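Local structure of protein GLB-12 (Caenorhabditis elegans, 4BJA) at residues T184-Q187 and I188-W192; R37-L40 and R41-Q45; E98-E101 and Q102-M106; L196-V199 and I200-M203. The protein binds heme b as a member of the globin family and probably acts in redox signalling, with a possible capacity for oxygen binding. The protein carries 1 engineered substitution. All coordinates share one frame; numbering follows the deposited sequence.

Contact 1: residues T184-Q187 and I188-W192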
loop_
_atom_site.group_PDB
_atom_site.type_symbol
_atom_site.label_atom_id
_atom_site.label_comp_id
_atom_site.label_asym_id
_atom_site.label_seq_id
_atom_site.Cartn_x
_atom_site.Cartn_y
_atom_site.Cartn_z
ATOM N N THR A 184 -10.937 -21.448 8.175
ATOM C CA THR A 184 -9.866 -22.429 8.296
ATOM C C THR A 184 -8.617 -21.750 8.830
ATOM O O THR A 184 -8.488 -20.520 8.775
ATOM C CB THR A 184 -9.472 -23.070 6.966
ATOM O OG1 THR A 184 -8.887 -22.089 6.088
ATOM C CG2 THR A 184 -10.680 -23.753 6.315
ATOM N N THR A 185 -7.700 -22.567 9.320
ATOM C CA THR A 185 -6.429 -22.071 9.837
ATOM C C THR A 185 -5.650 -21.322 8.767
ATOM O O THR A 185 -5.065 -20.254 9.028
ATOM C CB THR A 185 -5.584 -23.247 10.424
ATOM O OG1 THR A 185 -6.269 -23.796 11.557
ATOM C CG2 THR A 185 -4.225 -22.753 10.879
ATOM N N SER A 186 -5.658 -21.862 7.550
ATOM C CA SER A 186 -4.986 -21.219 6.447
ATOM C C SER A 186 -5.602 -19.863 6.114
ATOM O O SER A 186 -4.875 -18.889 5.881
ATOM C CB SER A 186 -4.984 -22.141 5.210
ATOM O OG SER A 186 -4.475 -21.411 4.122
ATOM N N GLN A 187 -6.931 -19.793 6.100
ATOM C CA GLN A 187 -7.617 -18.523 5.881
ATOM C C GLN A 187 -7.232 -17.479 6.919
ATOM O O GLN A 187 -6.913 -16.353 6.568
ATOM C CB GLN A 187 -9.115 -18.700 5.982
ATOM C CG GLN A 187 -9.786 -19.166 4.741
ATOM C CD GLN A 187 -11.186 -19.646 5.058
ATOM O OE1 GLN A 187 -11.784 -19.224 6.046
ATOM N NE2 GLN A 187 -11.710 -20.538 4.222
ATOM N N ILE A 188 -7.298 -17.855 8.201
ATOM C CA ILE A 188 -7.069 -16.901 9.265
ATOM C C ILE A 188 -5.617 -16.414 9.186
ATOM O O ILE A 188 -5.329 -15.220 9.323
ATOM C CB ILE A 188 -7.344 -17.542 10.648
ATOM C CG1 ILE A 188 -8.832 -17.881 10.787
ATOM C CG2 ILE A 188 -6.984 -16.614 11.774
ATOM C CD1 ILE A 188 -9.104 -18.754 12.023
ATOM N N THR A 189 -4.705 -17.359 8.975
ATOM C CA THR A 189 -3.290 -17.005 8.853
ATOM C C THR A 189 -3.034 -16.020 7.690
ATOM O O THR A 189 -2.360 -15.004 7.878
ATOM C CB THR A 189 -2.442 -18.306 8.676
ATOM O OG1 THR A 189 -2.607 -19.168 9.815
ATOM C CG2 THR A 189 -0.969 -18.013 8.493
ATOM N N ASP A 190 -3.598 -16.315 6.502
ATOM C CA ASP A 190 -3.357 -15.486 5.337
ATOM C C ASP A 190 -3.964 -14.080 5.542
ATOM O O ASP A 190 -3.323 -13.081 5.221
ATOM C CB ASP A 190 -3.891 -16.166 4.054
ATOM C CG ASP A 190 -3.231 -17.539 3.760
ATOM O OD1 ASP A 190 -2.282 -17.980 4.441
ATOM O OD2 ASP A 190 -3.709 -18.220 2.821
ATOM N N VAL A 191 -5.170 -14.003 6.105
ATOM C CA VAL A 191 -5.811 -12.714 6.312
ATOM C C VAL A 191 -5.035 -11.858 7.314
ATOM O O VAL A 191 -4.820 -10.653 7.077
ATOM C CB VAL A 191 -7.298 -12.858 6.735
ATOM C CG1 VAL A 191 -7.845 -11.530 7.120
ATOM C CG2 VAL A 191 -8.120 -13.443 5.576
ATOM N N TRP A 192 -4.612 -12.471 8.427
ATOM C CA TRP A 192 -3.887 -11.716 9.428
ATOM C C TRP A 192 -2.538 -11.289 8.880
ATOM O O TRP A 192 -2.048 -10.198 9.183
ATOM C CB TRP A 192 -3.774 -12.526 10.765
ATOM C CG TRP A 192 -4.951 -12.249 11.619
ATOM C CD1 TRP A 192 -6.123 -12.955 11.661
ATOM C CD2 TRP A 192 -5.115 -11.143 12.507
ATOM N NE1 TRP A 192 -7.001 -12.366 12.541
ATOM C CE2 TRP A 192 -6.401 -11.255 13.085
ATOM C CE3 TRP A 192 -4.285 -10.088 12.901
ATOM C CZ2 TRP A 192 -6.878 -10.329 14.030
ATOM C CZ3 TRP A 192 -4.756 -9.180 13.842
ATOM C CH2 TRP A 192 -6.049 -9.296 14.383
#

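Contact 2: residues R37-L40 and R41-Q45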
loop_
_atom_site.group_PDB
_atom_site.type_symbol
_atom_site.label_atom_id
_atom_site.label_comp_id
_atom_site.label_asym_id
_atom_site.label_seq_id
_atom_site.Cartn_x
_atom_site.Cartn_y
_atom_site.Cartn_z
ATOM N N ARG A 37 -12.280 -8.772 6.391
ATOM C CA ARG A 37 -12.331 -7.822 7.513
ATOM C C ARG A 37 -13.198 -8.367 8.621
ATOM O O ARG A 37 -12.914 -8.144 9.786
ATOM C CB ARG A 37 -12.810 -6.424 7.047
ATOM C CG ARG A 37 -11.732 -5.757 6.137
ATOM C CD ARG A 37 -12.102 -4.325 5.719
ATOM N NE ARG A 37 -12.908 -4.290 4.491
ATOM C CZ ARG A 37 -14.221 -4.223 4.388
ATOM N NH1 ARG A 37 -15.027 -4.205 5.475
ATOM N NH2 ARG A 37 -14.730 -4.166 3.132
ATOM N N THR A 38 -14.302 -9.013 8.265
ATOM C CA THR A 38 -15.167 -9.625 9.297
ATOM C C THR A 38 -14.366 -10.701 10.053
ATOM O O THR A 38 -14.429 -10.806 11.301
ATOM C CB THR A 38 -16.371 -10.241 8.624
ATOM O OG1 THR A 38 -17.141 -9.157 8.080
ATOM C CG2 THR A 38 -17.214 -11.054 9.575
ATOM N N LEU A 39 -13.628 -11.516 9.306
ATOM C CA LEU A 39 -12.770 -12.546 9.941
ATOM C C LEU A 39 -11.788 -11.893 10.925
ATOM O O LEU A 39 -11.612 -12.397 12.057
ATOM C CB LEU A 39 -12.040 -13.359 8.857
ATOM C CG LEU A 39 -11.007 -14.391 9.338
ATOM C CD1 LEU A 39 -10.705 -15.249 8.179
ATOM C CD2 LEU A 39 -9.648 -13.761 9.823
ATOM N N LEU A 40 -11.171 -10.768 10.529
ATOM C CA LEU A 40 -10.190 -10.107 11.417
ATOM C C LEU A 40 -10.859 -9.743 12.709
ATOM O O LEU A 40 -10.318 -10.028 13.785
ATOM C CB LEU A 40 -9.623 -8.829 10.813
ATOM C CG LEU A 40 -8.683 -8.891 9.669
ATOM C CD1 LEU A 40 -8.434 -7.457 9.240
ATOM C CD2 LEU A 40 -7.368 -9.483 10.184
ATOM N N ARG A 41 -12.041 -9.106 12.625
ATOM C CA ARG A 41 -12.740 -8.735 13.824
ATOM C C ARG A 41 -13.190 -9.945 14.653
ATOM O O ARG A 41 -12.989 -9.948 15.878
ATOM C CB ARG A 41 -13.926 -7.798 13.517
ATOM C CG ARG A 41 -14.543 -7.249 14.782
ATOM C CD ARG A 41 -13.591 -6.479 15.637
ATOM N NE ARG A 41 -14.289 -5.930 16.810
ATOM C CZ ARG A 41 -13.673 -5.471 17.893
ATOM N NH1 ARG A 41 -12.336 -5.473 17.944
ATOM N NH2 ARG A 41 -14.390 -4.982 18.916
ATOM N N GLU A 42 -13.792 -10.950 14.015
ATOM C CA GLU A 42 -14.347 -12.101 14.776
ATOM C C GLU A 42 -13.226 -12.904 15.434
ATOM O O GLU A 42 -13.353 -13.279 16.590
ATOM C CB GLU A 42 -15.192 -12.981 13.884
ATOM C CG GLU A 42 -16.485 -12.312 13.422
ATOM C CD GLU A 42 -17.492 -13.292 12.819
ATOM O OE1 GLU A 42 -17.073 -14.310 12.230
ATOM O OE2 GLU A 42 -18.718 -13.033 12.906
ATOM N N THR A 43 -12.131 -13.134 14.701
ATOM C CA THR A 43 -10.995 -13.847 15.300
ATOM C C THR A 43 -10.351 -13.077 16.466
ATOM O O THR A 43 -9.975 -13.685 17.464
ATOM C CB THR A 43 -9.954 -14.294 14.284
ATOM O OG1 THR A 43 -9.536 -13.162 13.529
ATOM C CG2 THR A 43 -10.557 -15.354 13.338
ATOM N N TRP A 44 -10.189 -11.763 16.351
ATOM C CA TRP A 44 -9.673 -10.967 17.430
ATOM C C TRP A 44 -10.600 -11.038 18.644
ATOM O O TRP A 44 -10.141 -11.136 19.800
ATOM C CB TRP A 44 -9.503 -9.532 16.962
ATOM C CG TRP A 44 -9.086 -8.551 18.053
ATOM C CD1 TRP A 44 -9.904 -7.693 18.743
ATOM C CD2 TRP A 44 -7.754 -8.298 18.522
ATOM N NE1 TRP A 44 -9.169 -6.949 19.627
ATOM C CE2 TRP A 44 -7.846 -7.298 19.525
ATOM C CE3 TRP A 44 -6.487 -8.842 18.209
ATOM C CZ2 TRP A 44 -6.712 -6.779 20.192
ATOM C CZ3 TRP A 44 -5.379 -8.349 18.887
ATOM C CH2 TRP A 44 -5.488 -7.319 19.862
ATOM N N GLN A 45 -11.918 -10.950 18.402
ATOM C CA GLN A 45 -12.877 -11.038 19.499
ATOM C C GLN A 45 -12.954 -12.389 20.223
ATOM O O GLN A 45 -13.355 -12.428 21.390
ATOM C CB GLN A 45 -14.258 -10.672 18.977
ATOM C CG GLN A 45 -14.323 -9.191 18.760
ATOM C CD GLN A 45 -15.732 -8.770 18.567
ATOM O OE1 GLN A 45 -16.380 -9.213 17.617
ATOM N NE2 GLN A 45 -16.232 -7.924 19.461
#

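Contact 3: residues E98-E101 and Q102-M106. With HEM (protoporphyrin IX containing Fe), chain B.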
loop_
_atom_site.group_PDB
_atom_site.type_symbol
_atom_site.label_atom_id
_atom_site.label_comp_id
_atom_site.label_asym_id
_atom_site.label_seq_id
_atom_site.Cartn_x
_atom_site.Cartn_y
_atom_site.Cartn_z
ATOM N N GLU A 98 -5.182 -0.996 22.279
ATOM C CA GLU A 98 -6.324 -0.100 21.904
ATOM C C GLU A 98 -6.327 0.173 20.406
ATOM O O GLU A 98 -7.394 0.243 19.778
ATOM C CB GLU A 98 -6.264 1.228 22.661
ATOM C CG GLU A 98 -6.508 1.093 24.170
ATOM C CD GLU A 98 -6.247 2.385 24.935
ATOM O OE1 GLU A 98 -5.396 3.207 24.499
ATOM O OE2 GLU A 98 -6.880 2.565 26.002
ATOM N N PHE A 99 -5.141 0.340 19.839
ATOM C CA PHE A 99 -4.997 0.570 18.388
ATOM C C PHE A 99 -5.521 -0.623 17.611
ATOM O O PHE A 99 -6.249 -0.427 16.629
ATOM C CB PHE A 99 -3.511 0.816 18.102
ATOM C CG PHE A 99 -3.116 0.769 16.652
ATOM C CD1 PHE A 99 -2.726 -0.430 16.045
ATOM C CD2 PHE A 99 -3.024 1.958 15.925
ATOM C CE1 PHE A 99 -2.305 -0.447 14.721
ATOM C CE2 PHE A 99 -2.568 1.950 14.610
ATOM C CZ PHE A 99 -2.231 0.744 13.996
ATOM N N MET A 100 -5.163 -1.849 18.016
ATOM C CA MET A 100 -5.671 -3.044 17.335
ATOM C C MET A 100 -7.178 -3.252 17.537
ATOM O O MET A 100 -7.872 -3.697 16.641
ATOM C CB MET A 100 -4.875 -4.285 17.779
ATOM C CG MET A 100 -3.418 -4.227 17.275
ATOM S SD MET A 100 -3.369 -4.350 15.480
ATOM C CE MET A 100 -4.802 -5.434 15.333
ATOM N N GLU A 101 -7.667 -2.926 18.731
ATOM C CA GLU A 101 -9.085 -3.033 19.056
ATOM C C GLU A 101 -9.872 -2.104 18.112
ATOM O O GLU A 101 -10.862 -2.488 17.497
ATOM C CB GLU A 101 -9.318 -2.597 20.500
ATOM C CG GLU A 101 -10.790 -2.452 20.891
ATOM C CD GLU A 101 -11.628 -3.742 20.764
ATOM O OE1 GLU A 101 -11.116 -4.887 20.583
ATOM O OE2 GLU A 101 -12.868 -3.610 20.878
ATOM N N GLN A 102 -9.412 -0.877 18.016
ATOM C CA GLN A 102 -10.138 0.138 17.221
ATOM C C GLN A 102 -10.035 -0.206 15.751
ATOM O O GLN A 102 -11.023 -0.100 14.971
ATOM C CB GLN A 102 -9.437 1.467 17.373
ATOM C CG GLN A 102 -9.501 2.215 18.657
ATOM C CD GLN A 102 -8.682 3.507 18.483
ATOM O OE1 GLN A 102 -7.501 3.585 18.866
ATOM N NE2 GLN A 102 -9.274 4.477 17.789
ATOM N N LEU A 103 -8.820 -0.566 15.332
ATOM C CA LEU A 103 -8.573 -0.822 13.899
ATOM C C LEU A 103 -9.417 -2.032 13.439
ATOM O O LEU A 103 -10.074 -1.972 12.385
ATOM C CB LEU A 103 -7.050 -1.047 13.671
ATOM C CG LEU A 103 -6.514 -1.330 12.301
ATOM C CD1 LEU A 103 -7.067 -0.301 11.251
ATOM C CD2 LEU A 103 -4.965 -1.263 12.431
ATOM N N THR A 104 -9.438 -3.116 14.216
ATOM C CA THR A 104 -10.206 -4.307 13.795
ATOM C C THR A 104 -11.715 -4.000 13.819
ATOM O O THR A 104 -12.451 -4.466 12.964
ATOM C CB THR A 104 -9.951 -5.559 14.614
ATOM O OG1 THR A 104 -10.219 -5.313 16.008
ATOM C CG2 THR A 104 -8.508 -6.084 14.411
ATOM N N SER A 105 -12.144 -3.198 14.777
ATOM C CA SER A 105 -13.574 -2.787 14.848
ATOM C C SER A 105 -13.931 -1.922 13.622
ATOM O O SER A 105 -14.980 -2.106 13.007
ATOM C CB SER A 105 -13.834 -1.997 16.148
ATOM O OG SER A 105 -15.219 -1.635 16.207
ATOM N N MET A 106 -13.079 -0.967 13.294
ATOM C CA MET A 106 -13.376 -0.092 12.159
ATOM C C MET A 106 -13.442 -0.888 10.892
ATOM O O MET A 106 -14.301 -0.616 10.042
ATOM C CB MET A 106 -12.393 1.067 12.033
ATOM C CG MET A 106 -12.654 2.216 13.073
ATOM S SD MET A 106 -11.642 3.630 12.757
ATOM C CE MET A 106 -10.111 3.045 13.358
HETATM C CHA HEM B . 3.174 5.525 21.223
HETATM C CHB HEM B . 1.299 1.998 18.485
HETATM C CHC HEM B . 5.730 0.557 17.300
HETATM C CHD HEM B . 7.555 3.529 20.621
HETATM C C1A HEM B . 2.310 4.736 20.543
HETATM C C2A HEM B . 0.873 4.930 20.473
HETATM C C3A HEM B . 0.385 3.936 19.710
HETATM C C4A HEM B . 1.486 3.096 19.292
HETATM C CMA HEM B . -1.090 3.649 19.317
HETATM C CAA HEM B . 0.102 6.107 21.155
HETATM C CBA HEM B . -0.595 6.995 20.113
HETATM C CGA HEM B . 0.447 7.573 19.263
HETATM O O1A HEM B . 1.447 8.107 19.822
HETATM O O2A HEM B . 0.276 7.441 18.023
HETATM C C1B HEM B . 2.358 1.370 17.899
HETATM C C2B HEM B . 2.249 0.378 16.836
HETATM C C3B HEM B . 3.453 -0.003 16.512
HETATM C C4B HEM B . 4.381 0.706 17.355
HETATM C CMB HEM B . 0.930 -0.097 16.205
HETATM C CAB HEM B . 3.773 -1.023 15.387
HETATM C CBB HEM B . 4.920 -1.655 15.400
HETATM C C1C HEM B . 6.602 1.240 18.077
HETATM C C2C HEM B . 8.034 1.071 18.066
HETATM C C3C HEM B . 8.543 1.891 18.968
HETATM C C4C HEM B . 7.456 2.589 19.619
HETATM C CMC HEM B . 8.799 0.119 17.116
HETATM C CAC HEM B . 10.053 2.022 19.277
HETATM C CBC HEM B . 10.467 3.172 19.780
HETATM C C1D HEM B . 6.546 4.266 21.132
HETATM C C2D HEM B . 6.655 5.122 22.274
HETATM C C3D HEM B . 5.305 5.740 22.450
HETATM C C4D HEM B . 4.496 5.204 21.392
HETATM C CMD HEM B . 7.889 5.386 23.168
HETATM C CAD HEM B . 4.867 6.718 23.556
HETATM C CBD HEM B . 4.079 5.887 24.583
HETATM C CGD HEM B . 4.909 4.887 25.384
HETATM O O1D HEM B . 6.142 5.032 25.527
HETATM O O2D HEM B . 4.304 3.941 25.907
HETATM N NA HEM B . 2.663 3.591 19.818
HETATM N NB HEM B . 3.701 1.564 18.213
HETATM N NC HEM B . 6.296 2.176 19.042
HETATM N ND HEM B . 5.239 4.327 20.635
HETATM FE FE HEM B . 4.459 2.920 19.454
#

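Contact 4: residues L196-V199 and I200-M203. With HEM (protoporphyrin IX containing Fe), chain B.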
loop_
_atom_site.group_PDB
_atom_site.type_symbol
_atom_site.label_atom_id
_atom_site.label_comp_id
_atom_site.label_asym_id
_atom_site.label_seq_id
_atom_site.Cartn_x
_atom_site.Cartn_y
_atom_site.Cartn_z
ATOM N N LEU A 196 -1.602 -7.432 8.839
ATOM C CA LEU A 196 -0.476 -6.929 9.632
ATOM C C LEU A 196 0.635 -6.366 8.723
ATOM O O LEU A 196 1.302 -5.372 9.082
ATOM C CB LEU A 196 0.021 -8.033 10.556
ATOM C CG LEU A 196 -0.940 -8.339 11.711
ATOM C CD1 LEU A 196 -0.380 -9.499 12.476
ATOM C CD2 LEU A 196 -1.099 -7.166 12.640
ATOM N N ASN A 197 0.844 -6.979 7.551
ATOM C CA ASN A 197 1.781 -6.417 6.579
ATOM C C ASN A 197 1.356 -5.053 6.040
ATOM O O ASN A 197 2.188 -4.187 5.799
ATOM C CB ASN A 197 2.055 -7.421 5.447
ATOM C CG ASN A 197 3.019 -8.520 5.936
ATOM O OD1 ASN A 197 4.037 -8.195 6.540
ATOM N ND2 ASN A 197 2.731 -9.760 5.675
ATOM N N THR A 198 0.056 -4.867 5.899
ATOM C CA THR A 198 -0.450 -3.559 5.473
ATOM C C THR A 198 -0.272 -2.532 6.606
ATOM O O THR A 198 0.037 -1.375 6.333
ATOM C CB THR A 198 -1.933 -3.647 5.026
ATOM O OG1 THR A 198 -2.009 -4.617 3.963
ATOM C CG2 THR A 198 -2.429 -2.314 4.512
ATOM N N VAL A 199 -0.445 -2.955 7.873
ATOM C CA VAL A 199 -0.155 -2.033 8.956
ATOM C C VAL A 199 1.326 -1.621 8.926
ATOM O O VAL A 199 1.668 -0.436 9.007
ATOM C CB VAL A 199 -0.534 -2.645 10.319
ATOM C CG1 VAL A 199 -0.016 -1.750 11.446
ATOM C CG2 VAL A 199 -2.112 -2.827 10.377
ATOM N N ILE A 200 2.214 -2.591 8.729
ATOM C CA ILE A 200 3.647 -2.250 8.624
ATOM C C ILE A 200 3.902 -1.266 7.488
ATOM O O ILE A 200 4.569 -0.259 7.676
ATOM C CB ILE A 200 4.505 -3.490 8.346
ATOM C CG1 ILE A 200 4.462 -4.422 9.554
ATOM C CG2 ILE A 200 5.986 -3.044 8.109
ATOM C CD1 ILE A 200 5.047 -5.856 9.265
ATOM N N SER A 201 3.372 -1.551 6.296
ATOM C CA SER A 201 3.708 -0.690 5.160
ATOM C C SER A 201 3.179 0.742 5.379
ATOM O O SER A 201 3.889 1.704 5.077
ATOM C CB SER A 201 3.195 -1.275 3.873
ATOM O OG SER A 201 1.808 -1.178 3.843
ATOM N N GLN A 202 1.960 0.880 5.921
ATOM C CA GLN A 202 1.393 2.230 6.062
ATOM C C GLN A 202 2.018 3.003 7.209
ATOM O O GLN A 202 2.209 4.228 7.103
ATOM C CB GLN A 202 -0.127 2.139 6.198
ATOM C CG GLN A 202 -0.723 1.543 4.920
ATOM C CD GLN A 202 -0.284 2.342 3.688
ATOM O OE1 GLN A 202 -0.654 3.500 3.540
ATOM N NE2 GLN A 202 0.566 1.738 2.831
ATOM N N MET A 203 2.395 2.301 8.288
ATOM C CA MET A 203 3.123 3.018 9.333
ATOM C C MET A 203 4.503 3.393 8.853
ATOM O O MET A 203 4.956 4.498 9.128
ATOM C CB MET A 203 3.195 2.221 10.618
ATOM C CG MET A 203 1.854 2.118 11.286
ATOM S SD MET A 203 2.022 1.106 12.743
ATOM C CE MET A 203 2.837 2.256 13.827
HETATM C CHA HEM B . 3.174 5.525 21.223
HETATM C CHB HEM B . 1.299 1.998 18.485
HETATM C CHC HEM B . 5.730 0.557 17.300
HETATM C CHD HEM B . 7.555 3.529 20.621
HETATM C C1A HEM B . 2.310 4.736 20.543
HETATM C C2A HEM B . 0.873 4.930 20.473
HETATM C C3A HEM B . 0.385 3.936 19.710
HETATM C C4A HEM B . 1.486 3.096 19.292
HETATM C CMA HEM B . -1.090 3.649 19.317
HETATM C CAA HEM B . 0.102 6.107 21.155
HETATM C CBA HEM B . -0.595 6.995 20.113
HETATM C CGA HEM B . 0.447 7.573 19.263
HETATM O O1A HEM B . 1.447 8.107 19.822
HETATM O O2A HEM B . 0.276 7.441 18.023
HETATM C C1B HEM B . 2.358 1.370 17.899
HETATM C C2B HEM B . 2.249 0.378 16.836
HETATM C C3B HEM B . 3.453 -0.003 16.512
HETATM C C4B HEM B . 4.381 0.706 17.355
HETATM C CMB HEM B . 0.930 -0.097 16.205
HETATM C CAB HEM B . 3.773 -1.023 15.387
HETATM C CBB HEM B . 4.920 -1.655 15.400
HETATM C C1C HEM B . 6.602 1.240 18.077
HETATM C C2C HEM B . 8.034 1.071 18.066
HETATM C C3C HEM B . 8.543 1.891 18.968
HETATM C C4C HEM B . 7.456 2.589 19.619
HETATM C CMC HEM B . 8.799 0.119 17.116
HETATM C CAC HEM B . 10.053 2.022 19.277
HETATM C CBC HEM B . 10.467 3.172 19.780
HETATM C C1D HEM B . 6.546 4.266 21.132
HETATM C C2D HEM B . 6.655 5.122 22.274
HETATM C C3D HEM B . 5.305 5.740 22.450
HETATM C C4D HEM B . 4.496 5.204 21.392
HETATM C CMD HEM B . 7.889 5.386 23.168
HETATM C CAD HEM B . 4.867 6.718 23.556
HETATM C CBD HEM B . 4.079 5.887 24.583
HETATM C CGD HEM B . 4.909 4.887 25.384
HETATM O O1D HEM B . 6.142 5.032 25.527
HETATM O O2D HEM B . 4.304 3.941 25.907
HETATM N NA HEM B . 2.663 3.591 19.818
HETATM N NB HEM B . 3.701 1.564 18.213
HETATM N NC HEM B . 6.296 2.176 19.042
HETATM N ND HEM B . 5.239 4.327 20.635
HETATM FE FE HEM B . 4.459 2.920 19.454
#

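Contact 1: residues T184-Q187 and I188-W192
Thr189 reaches back one helical turn and grips the carbonyl of Thr185 with two donors. Its hydroxyl OG1 lies 2.8 Å from Thr185 O and its amide N is 2.9 Å from that same oxygen, the two arriving from opposite faces of the carbonyl plane. The hydroxyl can do this because chi1 of -60° sets OG1 beside its own backbone N. Immediately upstream, Thr184 and Gln187 form a capping box at the start of the helix. Gln187 N donates to Thr184 OG1 over 3.0 Å, and Thr184 N returns a longer bond of 3.2 Å to Gln187 OE1. In that return bond the donor stands 80° out of the amide carbonyl plane, so no lone pair is addressed. The next amide, Ile188 N, closes the first turn on Thr184 O. Packing is lighter: Ile188 CG1 rests on Thr184 O at 3.3 Å, and the methyl CG2 of Val191 lies as close to Gln187 O. An alanine at Thr189 would probably leave Thr185 O with a single donor and thin the packing against Ile157. Thr185 and Ser186 are exposed, whereas Ile188 and Val191 turn inward onto helix 34-46. Thr189 lies against Ile157 of helix 144-160, so these first two turns of helix 185-214 pack against both helices.

Contact 2: residues R37-L40 and R41-Q45
Arg41, Glu42, Thr43 and Trp44 each give their amide N-H to the carbonyl four residues back, from Arg37 to Leu40, in regular alpha-helical geometry. Thr43 adds a second bond: OG1 donates to Leu39 O at 2.7 Å, tilted 33° from the carbonyl plane. With chi1 of 55°, OG1 sits between its own backbone N and carbonyl carbon, and the methyl CG2 is turned toward Leu39, whose CD2 it meets at 4.0 Å. These two side chains pass each other at a slant. On another side of the helix Thr38 and Glu42 project together, with Thr38 CG2 4.0 Å from Glu42 CD; the carboxylate continues to the hydroxyl of Tyr183. A valine in place of Thr43 would probably cost Leu39 O its second donor and leave the indole N-H of Trp192 without its acceptor. Arg41, bent at chi2, takes its guanidinium to Glu101 and Thr104 of helix 87-108, while CG of Gln45 lies 3.8 Å above one guanidinium face. Two of the buried polar groups have partners on other helices: Thr43 OG1 gives its proton to Leu39 O and accepts one from Trp192 NE1, and the charge of Arg41 is probably neutralised by Glu101.

Contact 3: residues E98-E101 and Q102-M106
Phe99 and Leu103 make the tight side of this contact, neighbours on the buried face of the helix, where Leu103 CD2 approaches Phe99 CE1 obliquely at 3.6 Å. Of the two, Phe99 is the one that meets the heme: the methyl CMB stands 3.5 Å above one face of the phenyl ring, offset toward its rim. This position follows from chi1 of 167°, which sends CG of Phe99 opposite its backbone N and lets the ring extend beside the ligand. The beta carbon also takes part, with Phe99 CB 3.9 Å from the heme methyl CMA. Thr104, likewise buried, doubles the grip on Met100 O: its amide N and its hydroxyl OG1 are each 2.9 Å from that oxygen.

Helix 87-108 carries the axial ligand His92 and probably corresponds to the E helix of the globin fold, the distal side in its relatives, with Phe99 about two turns further along. Leu103 also packs on Ala116 and Val120 of helix 113-126, and on Phe195 and Val199 of helix 185-214.

The other side of the helix faces solvent. There Glu98 and Gln102 are exposed, and their side chains make no contact with each other. The main-chain bond from Gln102 N to Glu98 O links them, and Gln102 CG touches that same backbone oxygen at 3.1 Å before the amide leads outward.

Contact 4: residues L196-V199 and I200-M203
Val199 and Met203 leave the helix in a common direction, toward the heme, and Val199 CG1 flanks the thioether sulfur SD of Met203 at 3.7 Å. Met203 has two modelled conformers; in the one described here its chain is extended to SD and bends there, with chi3 of 75° swinging CE over pyrrole ring B. CE is then 3.6 Å from heme C3B, above the macrocycle's face, while SD stands 3.8 Å from the vinyl carbon CAB. Asn197 and Ile200 form a second parallel pair, in which Asn197 OD1 meets the end methyl CD1 of Ile200 at 3.7 Å, an oxygen-on-methyl touch with no bond in it. On another side of the helix, chi1 of -63° lays CG of Gln202 3.3 Å from Thr198 O, and the bend at chi2 then turns the amide toward Ser201. Gln202 NE2 makes a weak bond to Ser201 OG at 3.3 Å, while OE1 accepts from Arg121 and Trp117. Beneath these side chains the main-chain bonds from Leu196-Ile200 to Val199-Met203 are regular.

Asn197, Thr198, Ile200 and Ser201 also pack against the second subunit. The segment, on what probably corresponds to the H helix of a globin, therefore serves two surfaces. In this conformer apolar and sulfur atoms meet the porphyrin beside the axial ligand His127, whereas the buried carbonyl oxygen OE1 of Gln202 is met by two donors from helix 113-126.

Overall arrangement
All four contacts are local turns of helix, so none closes a long loop, and they follow in series without nesting or crossing. Contact 2 comes first, on helix 34-46; contact 3 follows on helix 87-108; after the unmodelled residues 167-181, contacts 1 and 4 share helix 185-214. Their cohesion lies in space. Contact 2 touches contact 3, with centres about 10 Å apart, and contact 1, with centres about 11 Å apart. Trp192 of contact 1 also reaches contact 3, its CH2 lying 4.0 Å from Thr104 CG2. Contact 3 meets contact 4 through Leu103 CD2 and Val199 CG2, 3.8 Å apart, and both border the heme, where helices 87-108 and 185-214 meet.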